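Side-chain contacts in neurotoxin (Clostridium botulinum, PDB 3N7L), which probably binds ganglioside receptors on nerve cells, as the receptor-binding domain of a botulinum neurotoxin of mosaic serotype D/C: residues A[126-131]-A[137-142]; A[287-292]-A[341-346]. One frame throughout, in Å; residues are numbered along the deposited sequence.

Contact 1 of 2, residues A[126-131]-A[137-142]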
loop_
_atom_site.group_PDB
_atom_site.type_symbol
_atom_site.label_atom_id
_atom_site.label_comp_id
_atom_site.label_asym_id
_atom_site.label_seq_id
_atom_site.Cartn_x
_atom_site.Cartn_y
_atom_site.Cartn_z
ATOM N N ILE A 126 12.738 -18.841 3.466
ATOM C CA ILE A 126 11.296 -18.838 3.362
ATOM C C ILE A 126 10.985 -17.593 2.526
ATOM O O ILE A 126 11.795 -16.660 2.479
ATOM C CB ILE A 126 10.679 -18.761 4.776
ATOM C CG1 ILE A 126 9.165 -18.918 4.702
ATOM C CG2 ILE A 126 11.072 -17.454 5.449
ATOM C CD1 ILE A 126 8.512 -19.037 6.071
ATOM N N ASN A 127 9.841 -17.562 1.853
ATOM C CA ASN A 127 9.549 -16.393 1.033
ATOM C C ASN A 127 8.091 -16.037 0.843
ATOM O O ASN A 127 7.185 -16.804 1.156
ATOM C CB ASN A 127 10.173 -16.551 -0.360
ATOM C CG ASN A 127 9.437 -17.570 -1.219
ATOM O OD1 ASN A 127 9.886 -18.705 -1.379
ATOM N ND2 ASN A 127 8.297 -17.170 -1.765
ATOM N N PHE A 128 7.903 -14.835 0.315
ATOM C CA PHE A 128 6.601 -14.295 -0.032
ATOM C C PHE A 128 6.732 -13.908 -1.501
ATOM O O PHE A 128 7.663 -13.198 -1.868
ATOM C CB PHE A 128 6.290 -13.037 0.789
ATOM C CG PHE A 128 5.296 -12.104 0.131
ATOM C CD1 PHE A 128 4.054 -12.568 -0.291
ATOM C CD2 PHE A 128 5.598 -10.753 -0.042
ATOM C CE1 PHE A 128 3.120 -11.700 -0.876
ATOM C CE2 PHE A 128 4.671 -9.875 -0.624
ATOM C CZ PHE A 128 3.429 -10.355 -1.040
ATOM N N SER A 129 5.833 -14.400 -2.342
ATOM C CA SER A 129 5.860 -14.025 -3.751
ATOM C C SER A 129 4.530 -13.318 -4.016
ATOM O O SER A 129 3.460 -13.888 -3.801
ATOM C CB SER A 129 6.023 -15.254 -4.659
ATOM O OG SER A 129 4.960 -16.175 -4.515
ATOM N N TYR A 130 4.589 -12.068 -4.459
ATOM C CA TYR A 130 3.357 -11.338 -4.704
ATOM C C TYR A 130 2.612 -11.835 -5.941
ATOM O O TYR A 130 3.209 -12.419 -6.848
ATOM C CB TYR A 130 3.632 -9.823 -4.777
ATOM C CG TYR A 130 4.340 -9.301 -6.013
ATOM C CD1 TYR A 130 5.668 -8.864 -5.953
ATOM C CD2 TYR A 130 3.652 -9.149 -7.221
ATOM C CE1 TYR A 130 6.291 -8.276 -7.068
ATOM C CE2 TYR A 130 4.261 -8.566 -8.338
ATOM C CZ TYR A 130 5.573 -8.127 -8.258
ATOM O OH TYR A 130 6.147 -7.517 -9.354
ATOM N N ASP A 131 1.297 -11.630 -5.953
ATOM C CA ASP A 131 0.454 -12.057 -7.068
ATOM C C ASP A 131 0.682 -11.137 -8.266
ATOM O O ASP A 131 0.228 -9.993 -8.273
ATOM C CB ASP A 131 -1.019 -12.011 -6.659
ATOM C CG ASP A 131 -1.935 -12.570 -7.725
ATOM O OD1 ASP A 131 -1.732 -12.256 -8.918
ATOM O OD2 ASP A 131 -2.868 -13.315 -7.370
ATOM N N ALA A 137 1.414 -3.441 -12.686
ATOM C CA ALA A 137 2.268 -2.261 -12.719
ATOM C C ALA A 137 3.368 -2.329 -11.663
ATOM O O ALA A 137 4.087 -1.353 -11.437
ATOM C CB ALA A 137 1.426 -1.004 -12.522
ATOM N N GLY A 138 3.497 -3.490 -11.028
ATOM C CA GLY A 138 4.502 -3.675 -10.002
ATOM C C GLY A 138 3.908 -3.610 -8.605
ATOM O O GLY A 138 2.904 -2.937 -8.378
ATOM N N TYR A 139 4.516 -4.325 -7.665
ATOM C CA TYR A 139 4.043 -4.315 -6.285
ATOM C C TYR A 139 4.759 -3.127 -5.631
ATOM O O TYR A 139 5.750 -3.301 -4.927
ATOM C CB TYR A 139 4.435 -5.622 -5.596
ATOM C CG TYR A 139 3.676 -5.898 -4.324
ATOM C CD1 TYR A 139 2.454 -6.575 -4.349
ATOM C CD2 TYR A 139 4.175 -5.480 -3.092
ATOM C CE1 TYR A 139 1.748 -6.831 -3.170
ATOM C CE2 TYR A 139 3.480 -5.728 -1.911
ATOM C CZ TYR A 139 2.271 -6.404 -1.953
ATOM O OH TYR A 139 1.601 -6.657 -0.777
ATOM N N ASN A 140 4.253 -1.918 -5.870
ATOM C CA ASN A 140 4.897 -0.714 -5.356
ATOM C C ASN A 140 4.234 -0.073 -4.145
ATOM O O ASN A 140 4.411 1.122 -3.884
ATOM C CB ASN A 140 5.002 0.306 -6.492
ATOM C CG ASN A 140 5.303 -0.354 -7.823
ATOM O OD1 ASN A 140 6.206 -1.184 -7.921
ATOM N ND2 ASN A 140 4.547 0.004 -8.847
ATOM N N LYS A 141 3.489 -0.870 -3.394
ATOM C CA LYS A 141 2.798 -0.359 -2.227
ATOM C C LYS A 141 3.517 -0.652 -0.914
ATOM O O LYS A 141 4.383 -1.525 -0.832
ATOM C CB LYS A 141 1.385 -0.951 -2.178
ATOM C CG LYS A 141 1.347 -2.465 -2.022
ATOM C CD LYS A 141 -0.035 -3.038 -2.357
ATOM C CE LYS A 141 -0.387 -2.835 -3.835
ATOM N NZ LYS A 141 -1.766 -3.298 -4.194
ATOM N N TRP A 142 3.161 0.105 0.112
ATOM C CA TRP A 142 3.721 -0.114 1.432
ATOM C C TRP A 142 3.142 -1.437 1.926
ATOM O O TRP A 142 1.962 -1.714 1.703
ATOM C CB TRP A 142 3.260 0.979 2.401
ATOM C CG TRP A 142 4.104 2.210 2.458
ATOM C CD1 TRP A 142 3.798 3.443 1.949
ATOM C CD2 TRP A 142 5.360 2.352 3.131
ATOM N NE1 TRP A 142 4.781 4.342 2.272
ATOM C CE2 TRP A 142 5.753 3.701 2.998
ATOM C CE3 TRP A 142 6.189 1.468 3.837
ATOM C CZ2 TRP A 142 6.943 4.193 3.546
ATOM C CZ3 TRP A 142 7.372 1.949 4.379
ATOM C CH2 TRP A 142 7.740 3.306 4.232
#
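Tyr139 sets its CB, rather than its ring, over the middle of the Tyr130 ring: this CH-pi contact runs 3.5 Å from Tyr139 CB to the Tyr130 ring centroid. The two rings themselves lie nearly parallel but slid apart, with little overlap, because the side chains run past each other in opposite directions. Tyr139 CD1 therefore comes to rest against the start of the other side chain, 3.5 Å from Tyr130 CB. With CG between its backbone N and carbonyl carbon (chi1 73°), Tyr130 turns its ring flat beneath Tyr139 CB and carries its OH to within 4.2 Å of Gly138 CA.

Phe128, on the strand two residues before Tyr130, completes the trio from another direction. Its ring presents an edge to the face of Tyr139 in a T-shaped pair, centroids 5.9 Å apart and planes at 75°, with Phe128 CZ 4.1 Å from Tyr139 OH. Tyr139 is the centre of an inverse gamma turn, held by a weak bond of 3.0 Å from Asn140 N to Gly138 O. Asn140 ND2 also reaches back to Ala137 O, 3.0 Å away, from above the carbonyl plane. Trp84 and Phe143 add edge-to-face partners to Tyr130 and Tyr139, respectively. The result is a buried aromatic cluster that folds the loop after strand 122-129 back on the end of that strand, within the concanavalin-like N-terminal half of the receptor-binding region.

Contact 2 of 2, residues A[287-292]-A[341-346]. With SO4 (sulfate ion), chain C.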
loop_
_atom_site.group_PDB
_atom_site.type_symbol
_atom_site.label_atom_id
_atom_site.label_comp_id
_atom_site.label_asym_id
_atom_site.label_seq_id
_atom_site.Cartn_x
_atom_site.Cartn_y
_atom_site.Cartn_z
ATOM N N ARG A 287 -12.623 18.780 0.008
ATOM C CA ARG A 287 -13.269 18.628 1.303
ATOM C C ARG A 287 -14.458 19.552 1.569
ATOM O O ARG A 287 -14.436 20.733 1.222
ATOM C CB ARG A 287 -12.202 18.818 2.379
ATOM C CG ARG A 287 -12.688 19.019 3.791
ATOM C CD ARG A 287 -11.487 19.376 4.658
ATOM N NE ARG A 287 -11.865 19.989 5.925
ATOM C CZ ARG A 287 -12.294 19.314 6.984
ATOM N NH1 ARG A 287 -12.397 17.991 6.930
ATOM N NH2 ARG A 287 -12.618 19.962 8.093
ATOM N N ILE A 288 -15.500 18.996 2.184
ATOM C CA ILE A 288 -16.680 19.770 2.550
ATOM C C ILE A 288 -16.806 19.779 4.078
ATOM O O ILE A 288 -16.941 20.841 4.685
ATOM C CB ILE A 288 -17.975 19.181 1.962
ATOM C CG1 ILE A 288 -17.892 19.144 0.436
ATOM C CG2 ILE A 288 -19.167 20.033 2.391
ATOM C CD1 ILE A 288 -19.053 18.396 -0.214
ATOM N N ARG A 289 -16.761 18.598 4.692
ATOM C CA ARG A 289 -16.862 18.477 6.151
ATOM C C ARG A 289 -15.911 17.430 6.727
ATOM O O ARG A 289 -15.608 16.433 6.073
ATOM C CB ARG A 289 -18.289 18.112 6.572
ATOM C CG ARG A 289 -19.282 19.257 6.547
ATOM C CD ARG A 289 -20.590 18.845 7.219
ATOM N NE ARG A 289 -21.517 19.966 7.372
ATOM C CZ ARG A 289 -22.133 20.577 6.363
ATOM N NH1 ARG A 289 -22.958 21.590 6.600
ATOM N NH2 ARG A 289 -21.932 20.173 5.117
ATOM N N GLY A 290 -15.462 17.661 7.962
ATOM C CA GLY A 290 -14.562 16.731 8.630
ATOM C C GLY A 290 -13.967 17.261 9.930
ATOM O O GLY A 290 -13.766 18.468 10.080
ATOM N N ASN A 291 -13.683 16.360 10.872
ATOM C CA ASN A 291 -13.095 16.739 12.160
ATOM C C ASN A 291 -11.772 17.478 11.964
ATOM O O ASN A 291 -11.716 18.705 12.030
ATOM C CB ASN A 291 -12.845 15.499 13.025
ATOM C CG ASN A 291 -14.118 14.950 13.649
ATOM O OD1 ASN A 291 -15.073 14.609 12.951
ATOM N ND2 ASN A 291 -14.130 14.856 14.975
ATOM N N THR A 292 -10.708 16.716 11.729
ATOM C CA THR A 292 -9.384 17.285 11.514
ATOM C C THR A 292 -9.340 17.977 10.155
ATOM O O THR A 292 -10.053 17.588 9.230
ATOM C CB THR A 292 -8.303 16.189 11.546
ATOM O OG1 THR A 292 -8.450 15.410 12.740
ATOM C CG2 THR A 292 -6.906 16.806 11.517
ATOM N N GLU A 341 -25.616 22.632 -6.155
ATOM C CA GLU A 341 -25.943 21.405 -6.875
ATOM C C GLU A 341 -25.034 20.256 -6.437
ATOM O O GLU A 341 -25.470 19.108 -6.340
ATOM C CB GLU A 341 -25.823 21.622 -8.386
ATOM C CG GLU A 341 -26.796 22.656 -8.935
ATOM C CD GLU A 341 -28.232 22.381 -8.519
ATOM O OE1 GLU A 341 -28.755 21.299 -8.862
ATOM O OE2 GLU A 341 -28.837 23.243 -7.842
ATOM N N ILE A 342 -23.770 20.565 -6.173
ATOM C CA ILE A 342 -22.829 19.543 -5.729
ATOM C C ILE A 342 -23.263 18.950 -4.384
ATOM O O ILE A 342 -23.203 17.738 -4.177
ATOM C CB ILE A 342 -21.403 20.120 -5.584
ATOM C CG1 ILE A 342 -20.855 20.495 -6.966
ATOM C CG2 ILE A 342 -20.495 19.107 -4.881
ATOM C CD1 ILE A 342 -19.470 21.121 -6.937
ATOM N N ARG A 343 -23.713 19.810 -3.479
ATOM C CA ARG A 343 -24.141 19.364 -2.157
ATOM C C ARG A 343 -25.317 18.394 -2.232
ATOM O O ARG A 343 -25.454 17.504 -1.390
ATOM C CB ARG A 343 -24.516 20.574 -1.294
ATOM C CG ARG A 343 -23.373 21.565 -1.117
ATOM C CD ARG A 343 -23.825 22.812 -0.373
ATOM N NE ARG A 343 -23.880 22.591 1.067
ATOM C CZ ARG A 343 -22.808 22.530 1.854
ATOM N NH1 ARG A 343 -21.594 22.681 1.340
ATOM N NH2 ARG A 343 -22.949 22.309 3.155
ATOM N N LYS A 344 -26.153 18.552 -3.252
ATOM C CA LYS A 344 -27.318 17.686 -3.404
ATOM C C LYS A 344 -27.107 16.464 -4.286
ATOM O O LYS A 344 -27.702 15.412 -4.042
ATOM C CB LYS A 344 -28.502 18.485 -3.956
ATOM C CG LYS A 344 -28.971 19.605 -3.038
ATOM C CD LYS A 344 -30.160 20.345 -3.616
ATOM C CE LYS A 344 -29.803 21.040 -4.917
ATOM N NZ LYS A 344 -30.923 21.898 -5.396
ATOM N N TYR A 345 -26.266 16.584 -5.308
ATOM C CA TYR A 345 -26.072 15.463 -6.217
ATOM C C TYR A 345 -24.668 14.891 -6.364
ATOM O O TYR A 345 -24.495 13.883 -7.048
ATOM C CB TYR A 345 -26.590 15.850 -7.600
ATOM C CG TYR A 345 -27.972 16.447 -7.565
ATOM C CD1 TYR A 345 -29.042 15.739 -7.017
ATOM C CD2 TYR A 345 -28.210 17.731 -8.053
ATOM C CE1 TYR A 345 -30.317 16.294 -6.955
ATOM C CE2 TYR A 345 -29.481 18.298 -7.997
ATOM C CZ TYR A 345 -30.529 17.573 -7.446
ATOM O OH TYR A 345 -31.785 18.130 -7.389
ATOM N N GLY A 346 -23.675 15.508 -5.733
ATOM C CA GLY A 346 -22.319 15.001 -5.878
ATOM C C GLY A 346 -21.442 14.964 -4.643
ATOM O O GLY A 346 -20.218 14.958 -4.758
HETATM S S SO4 C . -10.619 12.222 12.818
HETATM O O1 SO4 C . -10.765 13.327 11.867
HETATM O O2 SO4 C . -9.718 12.628 13.910
HETATM O O3 SO4 C . -10.050 11.017 12.145
HETATM O O4 SO4 C . -11.954 11.877 13.343
#
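Arg343, Ile288 and Arg289 carry this small surface contact, and Arg343 loses the most area to it. Its chain leaves the helix and bends at chi3 (80°), which swings the guanidinium back across the gap to the other segment. There Arg343 NH1 lies 3.7 Å from Ile288 CG2, the methyl branch that does the touching. Arg289 arrives with its chain extended from CG to NE and crosses Arg343 at about a right angle, the guanidinium planes 55° apart. Arg343 NH2 sits at the edge of the Arg289 group, with Arg289 NH2 only 3.1 Å from Arg343 NH2. Both atoms are donors, so this is a meeting of like charges that would be expected to cost energy unless solvent or counter-ions screen it.

Within 287-292, Arg287 NH2 donates to Gly290 O at 2.7 Å, nearly straight (168°). Farther along, Thr292 OG1 hydrogen-bonds O1 of a sulfate, probably from the crystallisation liquor, at 3.2 Å.

Ile288 and Arg289 both face Val302 in a classic beta bulge, where the chain turns a corner after strand 283-287. Ile288 and Ile342 both touch Tyr304, so strand 302-308 lies against both the bulge and helix 339-345.

From the N terminus, contact 1 comes first: it closes a short loop of five residues between the end of strand 122-129 and the approach to strand 143-150, tying the edge of one sheet to the loop that leads into a strand of the other in the concanavalin-like half. Contact 2 opens only after contact 1 has closed, so the two are in series and neither nest nor cross. It spans 48 residues of the trefoil-family half, bringing the turn after strand 283-287 to helix 339-345. Their centres are 36 Å apart. Contact 1 is buried near the interface between halves, where Trp142 O and Lys141 NZ hydrogen-bond Tyr359 OH and Asp357 O of the trefoil-family half; contact 2 lies on the surface.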